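Local coordinates for protein lysozyme C (PDB 5XUW) that hydrolyses the beta-1,4 linkages between N-acetylmuramic acid and N-acetylglucosamine in bacterial peptidoglycan and binds one calcium ion, at residues S4-A9 and L124-L129; S24-V29 and K118-Y123; C30-E35 and G55-N60; F38-F43 and L84-D89; K62-D67 and N74-M79. All coordinates share one frame; numbering follows the deposited sequence.

Contact 1: S4-A9 and L124-L129; sequences SKCELA and LASCNL
No ring or amide is sandwiched where Cys6 meets Cys127; the flat groups lie apart from the sulfur bridge. One is the carboxylate of Glu7, whose OE1 takes the N-H of Ser4 on its anti side, 18° out of the carboxylate plane. In return Glu7 N donates to Ser4 OG at 3.0 Å, so the two residues form a capping box that closes the first turn of helix 5-14. The other flat group is the ring of Tyr123, which engages Lys5 in a cation-pi contact.

The segments are joined by the disulfide, Cys6 SG to Cys127 SG at 2.1 Å, twisted to a chi3 of -77°. Cys6 sends its SG away from its own carbonyl carbon and beside its backbone N (chi1 -69°), off the helix and toward the 3-10 segment 125-127. Ser126 reaches in alongside, its OG 3.3 Å from Cys6 SG. The apolar part is small and carried by the forked end of Leu124: CD2 lies 3.9 Å from Lys5 CG, while CD1 comes within 4.1 Å of Ala9 CB. Past CG the Lys5 chain bends at chi3, and NZ ends in a hydrogen bond to Tyr123 O.

This is one of the four disulfides expected of a C-type lysozyme, and it ties the N-terminal helix to the C-terminal tail at the surface, away from the active site. Behind it, helix 25-36 receives Lys5 and Ala9 on Val29, Leu8 on Ala32 and Leu124 on Ala26, while Cys127 O accepts from His10 NE2.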
# COMPACT_ATOMS: atom_id res chain seq x y z
N SER A 4 -0.85 0.81 14.25
CA SER A 4 -1.79 1.88 14.57
C SER A 4 -1.66 2.89 13.45
O SER A 4 -0.61 2.99 12.81
CB SER A 4 -1.50 2.55 15.91
OG SER A 4 -0.36 3.39 15.85
N LYS A 5 -2.71 3.67 13.23
CA LYS A 5 -2.65 4.72 12.22
C LYS A 5 -1.43 5.61 12.38
O LYS A 5 -0.70 5.86 11.43
CB LYS A 5 -3.93 5.56 12.26
CG LYS A 5 -3.90 6.76 11.33
CD LYS A 5 -5.29 7.29 11.03
CE LYS A 5 -5.93 7.92 12.24
NZ LYS A 5 -7.29 8.43 11.90
N CYS A 6 -1.19 6.10 13.60
CA CYS A 6 -0.06 7.02 13.83
C CYS A 6 1.32 6.37 13.73
O CYS A 6 2.27 6.99 13.27
CB CYS A 6 -0.23 7.75 15.16
SG CYS A 6 -1.61 8.92 15.10
N GLU A 7 1.42 5.11 14.18
CA GLU A 7 2.63 4.34 13.97
C GLU A 7 2.98 4.27 12.49
O GLU A 7 4.14 4.49 12.10
CB GLU A 7 2.45 2.92 14.50
CG GLU A 7 3.71 2.08 14.46
CD GLU A 7 3.46 0.66 14.90
OE1 GLU A 7 2.29 0.29 15.12
OE2 GLU A 7 4.46 -0.08 15.00
N LEU A 8 1.99 3.94 11.66
CA LEU A 8 2.22 3.85 10.22
C LEU A 8 2.61 5.20 9.64
O LEU A 8 3.56 5.29 8.86
CB LEU A 8 1.01 3.26 9.49
CG LEU A 8 1.22 3.05 7.98
CD1 LEU A 8 2.41 2.12 7.70
CD2 LEU A 8 -0.04 2.51 7.32
N ALA A 9 1.91 6.25 10.05
CA ALA A 9 2.21 7.61 9.56
C ALA A 9 3.68 7.99 9.79
O ALA A 9 4.37 8.48 8.90
CB ALA A 9 1.30 8.62 10.23
N LEU A 124 -4.75 12.60 10.26
CA LEU A 124 -3.55 12.34 11.07
C LEU A 124 -3.40 13.33 12.22
O LEU A 124 -2.29 13.52 12.73
CB LEU A 124 -2.30 12.33 10.19
CG LEU A 124 -2.28 11.31 9.04
CD1 LEU A 124 -0.96 11.41 8.29
CD2 LEU A 124 -2.55 9.90 9.54
N ALA A 125 -4.50 13.92 12.67
CA ALA A 125 -4.45 14.96 13.70
C ALA A 125 -3.87 14.43 15.01
O ALA A 125 -3.12 15.12 15.68
CB ALA A 125 -5.83 15.58 13.92
N SER A 126 -4.19 13.19 15.35
CA SER A 126 -3.64 12.57 16.56
C SER A 126 -2.15 12.23 16.47
O SER A 126 -1.52 11.97 17.50
CB SER A 126 -4.46 11.33 16.93
OG SER A 126 -4.46 10.37 15.89
N CYS A 127 -1.57 12.23 15.27
CA CYS A 127 -0.16 11.89 15.07
C CYS A 127 0.80 13.10 15.12
O CYS A 127 2.00 12.91 15.01
CB CYS A 127 0.01 11.16 13.74
SG CYS A 127 -1.30 9.98 13.37
N ASN A 128 0.31 14.32 15.27
CA ASN A 128 1.24 15.47 15.29
C ASN A 128 0.74 16.71 16.05
O ASN A 128 -0.46 16.92 16.19
CB ASN A 128 1.71 15.82 13.87
CG ASN A 128 0.65 15.55 12.81
OD1 ASN A 128 -0.54 15.77 13.04
ND2 ASN A 128 1.08 15.09 11.64
N LEU A 129 1.69 17.50 16.53
CA LEU A 129 1.41 18.66 17.38
C LEU A 129 0.89 19.85 16.55
O LEU A 129 1.64 20.78 16.24
CB LEU A 129 2.66 19.07 18.17

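Contact 2: S24-V29 and K118-Y123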
# COMPACT_ATOMS: atom_id res chain seq x y z
N SER A 24 -0.02 13.20 -0.25
CA SER A 24 0.30 13.46 1.15
C SER A 24 0.45 12.18 1.94
O SER A 24 -0.09 11.13 1.57
CB SER A 24 -0.81 14.26 1.80
OG SER A 24 -1.98 13.48 1.93
N LEU A 25 1.15 12.29 3.06
CA LEU A 25 1.23 11.20 4.01
C LEU A 25 -0.16 10.68 4.42
O LEU A 25 -0.36 9.48 4.51
CB LEU A 25 2.00 11.68 5.24
CG LEU A 25 2.40 10.66 6.28
CD1 LEU A 25 3.33 9.62 5.68
CD2 LEU A 25 3.07 11.40 7.43
N ALA A 26 -1.12 11.58 4.63
CA ALA A 26 -2.48 11.15 5.00
C ALA A 26 -3.09 10.25 3.94
O ALA A 26 -3.71 9.23 4.25
CB ALA A 26 -3.38 12.34 5.27
N ASN A 27 -2.89 10.61 2.67
CA ASN A 27 -3.35 9.76 1.57
C ASN A 27 -2.73 8.36 1.57
O ASN A 27 -3.43 7.37 1.37
CB ASN A 27 -3.17 10.46 0.22
CG ASN A 27 -4.38 11.26 -0.16
OD1 ASN A 27 -5.43 10.69 -0.45
ND2 ASN A 27 -4.26 12.58 -0.14
N TRP A 28 -1.43 8.30 1.79
CA TRP A 28 -0.72 7.01 1.89
C TRP A 28 -1.22 6.14 3.05
O TRP A 28 -1.43 4.93 2.89
CB TRP A 28 0.78 7.27 2.06
CG TRP A 28 1.45 7.68 0.79
CD1 TRP A 28 1.93 8.91 0.46
CD2 TRP A 28 1.69 6.84 -0.33
NE1 TRP A 28 2.47 8.88 -0.81
CE2 TRP A 28 2.33 7.62 -1.31
CE3 TRP A 28 1.44 5.49 -0.59
CZ2 TRP A 28 2.74 7.08 -2.54
CZ3 TRP A 28 1.83 4.96 -1.80
CH2 TRP A 28 2.48 5.75 -2.76
N VAL A 29 -1.40 6.76 4.22
CA VAL A 29 -1.90 6.05 5.39
C VAL A 29 -3.35 5.60 5.15
O VAL A 29 -3.73 4.48 5.49
CB VAL A 29 -1.76 6.88 6.68
CG1 VAL A 29 -2.36 6.16 7.88
CG2 VAL A 29 -0.29 7.17 6.97
N LYS A 118 -11.50 13.06 -0.64
CA LYS A 118 -12.01 13.26 0.69
C LYS A 118 -11.11 14.24 1.44
O LYS A 118 -9.91 14.38 1.13
CB LYS A 118 -12.11 11.94 1.44
CG LYS A 118 -13.00 10.89 0.77
CD LYS A 118 -14.46 11.03 1.16
CE LYS A 118 -15.38 10.25 0.24
NZ LYS A 118 -15.21 8.77 0.31
N ASP A 119 -11.71 14.94 2.40
CA ASP A 119 -10.99 15.86 3.28
C ASP A 119 -10.29 15.05 4.37
O ASP A 119 -10.94 14.58 5.31
CB ASP A 119 -11.98 16.88 3.86
CG ASP A 119 -11.43 17.68 5.03
OD1 ASP A 119 -10.20 17.80 5.19
OD2 ASP A 119 -12.27 18.20 5.80
N LEU A 120 -8.97 14.89 4.22
CA LEU A 120 -8.11 14.19 5.19
C LEU A 120 -7.31 15.13 6.10
O LEU A 120 -6.36 14.69 6.75
CB LEU A 120 -7.15 13.25 4.45
CG LEU A 120 -7.78 12.26 3.47
CD1 LEU A 120 -6.73 11.40 2.77
CD2 LEU A 120 -8.80 11.38 4.19
N SER A 121 -7.71 16.41 6.18
CA SER A 121 -6.99 17.41 6.96
C SER A 121 -6.84 17.06 8.44
O SER A 121 -5.84 17.44 9.05
CB SER A 121 -7.66 18.79 6.85
OG SER A 121 -9.00 18.73 7.27
N GLU A 122 -7.82 16.35 9.00
CA GLU A 122 -7.78 15.92 10.41
C GLU A 122 -7.45 14.43 10.58
O GLU A 122 -7.39 13.94 11.71
CB GLU A 122 -9.12 16.20 11.08
CG GLU A 122 -9.61 17.64 10.96
CD GLU A 122 -10.98 17.86 11.60
OE1 GLU A 122 -11.64 16.88 12.02
OE2 GLU A 122 -11.40 19.04 11.67
N TYR A 123 -7.21 13.72 9.47
CA TYR A 123 -7.05 12.26 9.49
C TYR A 123 -5.83 11.83 10.33
O TYR A 123 -5.90 10.84 11.05
CB TYR A 123 -6.97 11.73 8.05
CG TYR A 123 -6.78 10.22 7.92
CD1 TYR A 123 -7.81 9.33 8.25
CD2 TYR A 123 -5.58 9.69 7.45
CE1 TYR A 123 -7.63 7.94 8.14
CE2 TYR A 123 -5.40 8.32 7.33
CZ TYR A 123 -6.41 7.44 7.67
OH TYR A 123 -6.21 6.08 7.55
O HOH W 1 -6.76 14.40 0.10
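Apolar contacts join Ala26 and Val29 to Leu120 and Tyr123. Ala26 CB sits against Leu120 CB at 4.0 Å and also borders CD2 of Tyr123. Tyr123 holds CG opposite its backbone N (chi1 179°), which lays the ring along the helix; there Val29 CB lies at the ring edge, in plane, and Val29 CG1 is 3.8 Å from Tyr123 CE2. A methyl-to-polar contact follows: Leu120 crosses the Asn27 side chain at about a right angle, its CD1 3.5 Å from Asn27 OD1.

The water link across the segments is weak: one water accepts from Asn27 ND2 at 3.1 Å and donates weakly to Lys118 O. ND2 also donates to Ser24 OG, the helix cap, and OD1 accepts from Trp111 NE1, so both ends of the amide have partners. Asp119 OD1 takes both Ser121 N, an Asx turn, and Ser121 OG at 2.6 Å. The Tyr123 hydroxyl is hydrogen-bonded to Glu33.

The contact packs the C-terminal loop of the C-type lysozyme fold, after helix 109-114, on the first turns of helix 25-36. Phe38 touches both Val29 and Tyr123, and on another side of the helix Trp28 packs against helices 5-14 and 89-100.

Contact 3: C30-E35 and G55-N60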
# COMPACT_ATOMS: atom_id res chain seq x y z
N CYS A 30 -4.15 6.48 4.55
CA CYS A 30 -5.54 6.16 4.22
C CYS A 30 -5.63 4.95 3.29
O CYS A 30 -6.43 4.03 3.52
CB CYS A 30 -6.25 7.38 3.61
SG CYS A 30 -8.04 7.23 3.55
N MET A 31 -4.79 4.91 2.26
CA MET A 31 -4.79 3.77 1.35
C MET A 31 -4.53 2.49 2.15
O MET A 31 -5.23 1.50 1.97
CB MET A 31 -3.77 3.97 0.22
CG MET A 31 -3.59 2.78 -0.73
SD MET A 31 -2.32 1.61 -0.22
CE MET A 31 -0.84 2.57 -0.55
N ALA A 32 -3.57 2.52 3.06
CA ALA A 32 -3.28 1.33 3.86
C ALA A 32 -4.46 0.92 4.74
O ALA A 32 -4.76 -0.27 4.86
CB ALA A 32 -2.03 1.53 4.69
N GLU A 33 -5.14 1.89 5.35
CA GLU A 33 -6.27 1.57 6.23
C GLU A 33 -7.35 0.82 5.46
O GLU A 33 -7.86 -0.19 5.92
CB GLU A 33 -6.90 2.81 6.88
CG GLU A 33 -7.93 2.42 7.94
CD GLU A 33 -8.49 3.56 8.77
OE1 GLU A 33 -8.05 4.72 8.65
OE2 GLU A 33 -9.41 3.27 9.56
N TYR A 34 -7.70 1.33 4.29
CA TYR A 34 -8.82 0.75 3.55
C TYR A 34 -8.44 -0.46 2.70
O TYR A 34 -9.30 -1.29 2.42
CB TYR A 34 -9.58 1.85 2.79
CG TYR A 34 -10.25 2.77 3.79
CD1 TYR A 34 -11.49 2.43 4.36
CD2 TYR A 34 -9.63 3.93 4.25
CE1 TYR A 34 -12.09 3.23 5.31
CE2 TYR A 34 -10.22 4.72 5.21
CZ TYR A 34 -11.47 4.37 5.73
OH TYR A 34 -12.05 5.15 6.69
N GLU A 35 -7.17 -0.60 2.32
CA GLU A 35 -6.71 -1.79 1.59
C GLU A 35 -6.54 -3.00 2.50
O GLU A 35 -6.96 -4.10 2.14
CB GLU A 35 -5.40 -1.50 0.85
CG GLU A 35 -5.56 -0.62 -0.39
CD GLU A 35 -6.32 -1.28 -1.53
OE1 GLU A 35 -6.45 -2.52 -1.53
OE2 GLU A 35 -6.80 -0.55 -2.42
N GLY A 55 -0.44 -8.09 1.51
CA GLY A 55 0.17 -7.22 2.49
C GLY A 55 -0.55 -5.92 2.75
O GLY A 55 -1.70 -5.73 2.33
N LEU A 56 0.16 -5.03 3.44
CA LEU A 56 -0.35 -3.73 3.89
C LEU A 56 -0.90 -2.87 2.76
O LEU A 56 -1.90 -2.17 2.94
CB LEU A 56 0.78 -2.97 4.59
CG LEU A 56 0.48 -1.64 5.29
CD1 LEU A 56 -0.44 -1.86 6.47
CD2 LEU A 56 1.77 -1.00 5.75
N PHE A 57 -0.22 -2.91 1.60
CA PHE A 57 -0.63 -2.17 0.42
C PHE A 57 -1.28 -3.03 -0.66
O PHE A 57 -1.48 -2.56 -1.78
CB PHE A 57 0.56 -1.42 -0.18
CG PHE A 57 1.31 -0.56 0.81
CD1 PHE A 57 0.64 0.33 1.65
CD2 PHE A 57 2.70 -0.60 0.86
CE1 PHE A 57 1.33 1.13 2.54
CE2 PHE A 57 3.40 0.21 1.74
CZ PHE A 57 2.72 1.08 2.58
N GLN A 58 -1.61 -4.28 -0.34
CA GLN A 58 -2.35 -5.17 -1.23
C GLN A 58 -1.78 -5.17 -2.65
O GLN A 58 -2.47 -4.91 -3.63
CB GLN A 58 -3.84 -4.81 -1.19
CG GLN A 58 -4.50 -5.20 0.11
CD GLN A 58 -4.66 -6.70 0.26
OE1 GLN A 58 -5.60 -7.29 -0.29
NE2 GLN A 58 -3.73 -7.33 0.97
N LEU A 59 -0.49 -5.51 -2.72
CA LEU A 59 0.25 -5.51 -3.98
C LEU A 59 0.00 -6.82 -4.71
O LEU A 59 0.10 -7.90 -4.13
CB LEU A 59 1.73 -5.29 -3.71
CG LEU A 59 2.05 -3.99 -2.98
CD1 LEU A 59 3.45 -4.01 -2.40
CD2 LEU A 59 1.84 -2.79 -3.89
N ASN A 60 -0.37 -6.72 -5.99
CA ASN A 60 -0.85 -7.86 -6.75
C ASN A 60 0.25 -8.72 -7.39
O ASN A 60 1.32 -8.23 -7.75
CB ASN A 60 -1.92 -7.46 -7.79
CG ASN A 60 -1.35 -6.73 -8.99
OD1 ASN A 60 -0.53 -7.27 -9.73
ND2 ASN A 60 -1.80 -5.50 -9.20
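Ala32 is the bump here: its methyl settles into the hollow between Leu56 and Phe57, 4.1 Å from Leu56 CG and 4.0 Å from Phe57 CE1. Met31 fills the next space along. Its chain, bent at chi2 and chi3 (-90° and -72°), curls back so that CE rests 3.5 Å from Phe57 CD1, the two side chains lying nearly perpendicular. The sulfur makes an oblique Met-aromatic contact, SD lying 4.9 Å from the ring centroid. One turn further on, Glu35 and Gln58 pass obliquely: Glu35 OE1 lies 3.5 Å from Gln58 CB, and Glu35 O is 3.4 Å from Gln58 CG.

The facing wall is a type I turn from Gly55 to Gln58. Gln58 NE2 reaches back to Gly55 O at 2.9 Å, in the carbonyl plane and almost straight, and that oxygen also accepts from Gln58 N.

No hydrogen bond joins the segments; Glu35 OE2 accepts from Ala110 N and Phe57 O from Trp108 NE1, both outside them. The contact holds Glu35, the probable catalytic acid, against Gln58, whose side chain also touches Asp53, the second predicted catalytic residue, consistent with the interface helping to set the spacing of that pair.

Contact 4: F38-F43 and L84-D89. With CA (calcium ion), chain C.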
# COMPACT_ATOMS: atom_id res chain seq x y z
N PHE A 38 -4.54 -1.89 8.05
CA PHE A 38 -3.21 -1.76 8.68
C PHE A 38 -2.47 -3.07 8.99
O PHE A 38 -1.50 -3.05 9.74
CB PHE A 38 -3.27 -0.91 9.96
CG PHE A 38 -3.75 0.50 9.76
CD1 PHE A 38 -3.23 1.30 8.75
CD2 PHE A 38 -4.73 1.03 10.59
CE1 PHE A 38 -3.67 2.60 8.57
CE2 PHE A 38 -5.17 2.34 10.42
CZ PHE A 38 -4.62 3.13 9.41
N ASN A 39 -2.92 -4.17 8.39
CA ASN A 39 -2.41 -5.51 8.68
C ASN A 39 -1.43 -5.96 7.59
O ASN A 39 -1.81 -6.13 6.43
CB ASN A 39 -3.57 -6.49 8.77
CG ASN A 39 -3.17 -7.85 9.33
OD1 ASN A 39 -1.99 -8.19 9.42
ND2 ASN A 39 -4.16 -8.62 9.74
N THR A 40 -0.17 -6.16 7.98
CA THR A 40 0.87 -6.58 7.05
C THR A 40 0.62 -7.98 6.49
O THR A 40 1.19 -8.32 5.47
CB THR A 40 2.28 -6.59 7.68
OG1 THR A 40 2.29 -7.48 8.80
CG2 THR A 40 2.68 -5.20 8.13
N ARG A 41 -0.21 -8.77 7.15
CA ARG A 41 -0.56 -10.11 6.67
C ARG A 41 -1.85 -10.17 5.84
O ARG A 41 -2.34 -11.26 5.54
CB ARG A 41 -0.66 -11.06 7.84
CG ARG A 41 0.61 -11.10 8.65
CD ARG A 41 0.63 -12.29 9.58
NE ARG A 41 1.87 -12.34 10.33
CZ ARG A 41 2.26 -13.35 11.10
NH1 ARG A 41 1.51 -14.44 11.24
NH2 ARG A 41 3.44 -13.28 11.73
N ALA A 42 -2.39 -9.01 5.47
CA ALA A 42 -3.61 -8.96 4.67
C ALA A 42 -3.40 -9.71 3.36
O ALA A 42 -2.32 -9.65 2.77
CB ALA A 42 -4.01 -7.52 4.41
N PHE A 43 -4.42 -10.45 2.95
CA PHE A 43 -4.32 -11.26 1.75
C PHE A 43 -5.69 -11.43 1.12
O PHE A 43 -6.63 -11.86 1.79
CB PHE A 43 -3.71 -12.63 2.07
CG PHE A 43 -3.66 -13.56 0.89
CD1 PHE A 43 -2.69 -13.39 -0.09
CD2 PHE A 43 -4.61 -14.56 0.73
CE1 PHE A 43 -2.65 -14.23 -1.20
CE2 PHE A 43 -4.57 -15.40 -0.38
CZ PHE A 43 -3.59 -15.23 -1.34
N LEU A 84 4.40 -10.04 3.36
CA LEU A 84 3.57 -10.54 4.46
C LEU A 84 4.30 -10.55 5.80
O LEU A 84 3.71 -10.95 6.80
CB LEU A 84 3.05 -11.94 4.13
CG LEU A 84 2.11 -12.06 2.92
CD1 LEU A 84 1.77 -13.52 2.69
CD2 LEU A 84 0.84 -11.24 3.11
N ASP A 85 5.56 -10.12 5.84
CA ASP A 85 6.32 -10.09 7.10
C ASP A 85 6.08 -8.76 7.83
O ASP A 85 5.27 -7.94 7.38
CB ASP A 85 7.81 -10.35 6.85
CG ASP A 85 8.47 -9.24 6.08
OD1 ASP A 85 7.78 -8.62 5.25
OD2 ASP A 85 9.68 -9.00 6.27
N ASP A 86 6.75 -8.55 8.95
CA ASP A 86 6.47 -7.37 9.79
C ASP A 86 7.08 -6.10 9.22
O ASP A 86 6.53 -5.01 9.45
CB ASP A 86 6.97 -7.56 11.22
CG ASP A 86 6.12 -8.52 12.03
OD1 ASP A 86 5.16 -9.10 11.49
OD2 ASP A 86 6.40 -8.66 13.24
N ASN A 87 8.21 -6.21 8.52
CA ASN A 87 8.93 -5.04 8.06
C ASN A 87 8.39 -4.62 6.70
O ASN A 87 8.26 -5.46 5.82
CB ASN A 87 10.42 -5.31 7.98
CG ASN A 87 11.22 -4.04 7.81
OD1 ASN A 87 11.50 -3.32 8.78
ND2 ASN A 87 11.56 -3.73 6.59
N ILE A 88 8.10 -3.33 6.52
CA ILE A 88 7.42 -2.87 5.30
C ILE A 88 8.30 -2.03 4.37
O ILE A 88 7.80 -1.41 3.44
CB ILE A 88 6.11 -2.10 5.62
CG1 ILE A 88 6.36 -0.81 6.40
CG2 ILE A 88 5.14 -3.01 6.36
CD1 ILE A 88 5.19 0.15 6.39
N ASP A 89 9.60 -1.99 4.61
CA ASP A 89 10.50 -1.24 3.75
C ASP A 89 10.41 -1.67 2.29
O ASP A 89 10.36 -0.81 1.40
CB ASP A 89 11.95 -1.33 4.23
CG ASP A 89 12.19 -0.55 5.52
OD1 ASP A 89 11.28 0.16 5.98
OD2 ASP A 89 13.30 -0.68 6.09
CA CA C . 7.86 -6.73 3.85
O HOH W 2 3.54 -9.99 9.40
O HOH W 3 5.64 -6.83 4.80
O HOH W 4 10.12 -7.26 4.26
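A chi1 of 60° in Thr40 and of 64° in Ile88 puts OG1 and CG1 between the backbone N and the carbonyl carbon and leaves each CG2 anti to the carbonyl carbon, where the two methyls meet at 3.7 Å with the side chains set crosswise. The same torsion turns Thr40 OG1 toward a shared water. Thr40 CB lies 3.3 Å from Asp85 O, and Leu84 CA brings its hydrogen to Thr40 O in a CA-H...O contact. Leu84 extends CD2 to within 3.6 Å of Ala42 O.

The water is the polar link. It accepts from Arg41 NE at the guanidinium edge, in plane, donates to Leu84 O and to Asp86 OD1, each at 2.8 Å, and bonds Thr40 OG1. Arg41 stretches straight from CG to NE to get there, and its NH2 stays 4.5 Å from Asp86 OD1, too long for a salt bridge. The start of the chain closes this corner: Thr40 OG1 is also hydrogen-bonded to Lys1 N.

Segment 84-89 belongs to the calcium-binding loop that calcium-binding C-type lysozymes have in common with alpha-lactalbumin. Asp85 OD1 and Asn87 O bind the calcium ion, each at 2.4 Å; two waters, Lys82 O, Asp90 OD1 and Asp91 OD1 bring the ligands to seven. One of those waters also donates to Asp85 OD2, the other to Asp85 O, the same carbonyl that abuts Thr40. On the facing segment an Asx turn, Arg41 N to Asn39 OD1 at 2.9 Å, overlies a type I turn from Asn39 to Ala42, just before strand 43-44.

Contact 5: K62-D67 and N74-M79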
# COMPACT_ATOMS: atom_id res chain seq x y z
N LYS A 62 0.27 -10.20 -10.27
CA LYS A 62 0.29 -10.18 -11.73
C LYS A 62 1.29 -9.17 -12.28
O LYS A 62 1.94 -9.44 -13.28
CB LYS A 62 -1.11 -9.88 -12.28
CG LYS A 62 -1.17 -9.72 -13.79
CD LYS A 62 -2.61 -9.72 -14.28
CE LYS A 62 -2.68 -9.53 -15.79
NZ LYS A 62 -4.09 -9.63 -16.27
N TRP A 63 1.37 -8.00 -11.66
CA TRP A 63 2.26 -6.94 -12.12
C TRP A 63 3.44 -6.63 -11.23
O TRP A 63 4.47 -6.18 -11.73
CB TRP A 63 1.47 -5.65 -12.37
CG TRP A 63 0.61 -5.68 -13.62
CD1 TRP A 63 0.84 -6.40 -14.77
CD2 TRP A 63 -0.59 -4.94 -13.85
NE1 TRP A 63 -0.15 -6.16 -15.68
CE2 TRP A 63 -1.04 -5.26 -15.15
CE3 TRP A 63 -1.33 -4.02 -13.09
CZ2 TRP A 63 -2.20 -4.71 -15.71
CZ3 TRP A 63 -2.49 -3.47 -13.64
CH2 TRP A 63 -2.91 -3.82 -14.94
N TRP A 64 3.31 -6.86 -9.92
CA TRP A 64 4.22 -6.26 -8.96
C TRP A 64 5.14 -7.25 -8.25
O TRP A 64 6.33 -7.00 -8.16
CB TRP A 64 3.43 -5.43 -7.95
CG TRP A 64 2.59 -4.41 -8.64
CD1 TRP A 64 1.23 -4.34 -8.66
CD2 TRP A 64 3.05 -3.34 -9.46
NE1 TRP A 64 0.81 -3.29 -9.42
CE2 TRP A 64 1.91 -2.65 -9.94
CE3 TRP A 64 4.32 -2.88 -9.84
CZ2 TRP A 64 2.00 -1.54 -10.77
CZ3 TRP A 64 4.41 -1.77 -10.68
CH2 TRP A 64 3.25 -1.11 -11.13
N CYS A 65 4.59 -8.34 -7.75
CA CYS A 65 5.40 -9.38 -7.08
C CYS A 65 5.15 -10.72 -7.73
O CYS A 65 4.20 -10.89 -8.50
CB CYS A 65 5.09 -9.44 -5.57
SG CYS A 65 3.42 -9.96 -5.13
N LYS A 66 6.00 -11.69 -7.40
CA LYS A 66 5.85 -13.04 -7.92
C LYS A 66 5.66 -14.08 -6.81
O LYS A 66 6.39 -14.11 -5.83
CB LYS A 66 7.01 -13.42 -8.84
CG LYS A 66 8.38 -13.47 -8.21
CD LYS A 66 9.30 -14.42 -8.97
CE LYS A 66 10.72 -14.28 -8.46
NZ LYS A 66 11.56 -15.48 -8.72
N ASP A 67 4.61 -14.87 -6.96
CA ASP A 67 4.48 -16.13 -6.26
C ASP A 67 4.53 -17.14 -7.40
O ASP A 67 4.44 -16.76 -8.57
CB ASP A 67 3.20 -16.20 -5.41
CG ASP A 67 1.92 -15.95 -6.20
OD1 ASP A 67 1.80 -16.38 -7.37
OD2 ASP A 67 0.99 -15.32 -5.64
N ASN A 74 6.31 -8.98 -12.28
CA ASN A 74 7.21 -8.83 -11.15
C ASN A 74 8.02 -7.52 -11.23
O ASN A 74 9.25 -7.51 -11.08
CB ASN A 74 8.13 -10.05 -11.05
CG ASN A 74 8.92 -10.10 -9.75
OD1 ASN A 74 8.56 -9.48 -8.75
ND2 ASN A 74 10.02 -10.84 -9.77
N ALA A 75 7.30 -6.42 -11.47
CA ALA A 75 7.94 -5.11 -11.62
C ALA A 75 8.68 -4.61 -10.38
O ALA A 75 9.58 -3.76 -10.50
CB ALA A 75 6.91 -4.08 -12.08
N CYS A 76 8.32 -5.11 -9.19
CA CYS A 76 9.06 -4.80 -7.96
C CYS A 76 10.19 -5.78 -7.65
O CYS A 76 10.88 -5.61 -6.65
CB CYS A 76 8.09 -4.71 -6.77
SG CYS A 76 6.88 -3.40 -6.98
N ASN A 77 10.37 -6.81 -8.48
CA ASN A 77 11.48 -7.75 -8.36
C ASN A 77 11.51 -8.38 -6.96
O ASN A 77 12.52 -8.32 -6.25
CB ASN A 77 12.81 -7.03 -8.67
CG ASN A 77 13.98 -7.98 -8.80
OD1 ASN A 77 13.81 -9.16 -9.09
ND2 ASN A 77 15.18 -7.46 -8.58
N ILE A 78 10.39 -8.97 -6.58
CA ILE A 78 10.24 -9.45 -5.21
C ILE A 78 9.24 -10.59 -5.09
O ILE A 78 8.22 -10.62 -5.79
CB ILE A 78 9.87 -8.26 -4.29
CG1 ILE A 78 10.10 -8.61 -2.82
CG2 ILE A 78 8.44 -7.78 -4.53
CD1 ILE A 78 9.98 -7.41 -1.91
N MET A 79 9.56 -11.54 -4.21
CA MET A 79 8.66 -12.63 -3.87
C MET A 79 7.49 -12.07 -3.07
O MET A 79 7.70 -11.26 -2.16
CB MET A 79 9.39 -13.70 -3.03
CG MET A 79 9.21 -15.10 -3.55
SD MET A 79 10.04 -15.29 -5.14
CE MET A 79 9.47 -16.92 -5.61
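Trp64 and Ala75 form the tight end: Ala75 CB lies 3.6 Å from CE3 of the indole, and Cys76 SG follows at 3.9 Å from that same atom, in an oblique sulfur-aromatic contact. Backbone bonds brace this end. Ala75 N donates to Trp63 O and Cys76 N to Trp64 O, both at 2.9 Å, so a type I turn from Asn74 to Asn77 is fastened to consecutive carbonyls. Beyond it, Cys65 CB touches Ile78 CG2 at 3.9 Å.

Both segments lie in the long irregular loop of the C-type lysozyme fold, between strand 59-60 and helix 89-100. Disulfides Cys65-Cys80 and Cys76-Cys94 stitch it, the latter to that helix, where Arg97 and Val98 also meet Trp64.

On the solvent side a single beta bridge joins Lys66 and Met79, with Lys66 N donating to Ile78 O at 2.9 Å, and the contact there is made by long side chains. Extended beyond CG, Lys66 runs out over Asn74 to put CE 3.5 Å from Met79 SD. Trp63 swings its exposed ring away from the other segment, joined to it by its carbonyl.

In the fold
Along the chain, contact 1 brackets all the others, joining the two ends; contact 2 encloses contacts 3, 4 and 5, contacts 3 and 4 interleave, and contact 5 lies within contact 4. Contacts 2 and 3 share helix 25-36, their centres about 14 Å apart. Contact 3 lies nearest the middle of the chain, about 9 Å from contact 4, meeting it through Gly55 and Ala42. Leu8 of contact 1 packs on Ala32 and Leu56 of contact 3 and on Phe38 and Ile88 of contact 4. Contacts 1 and 5, about 30 Å between centres, lie on opposite sides of the chain's centre: the set runs from helical part to long loop, and contact 3 holds predicted catalytic Glu35.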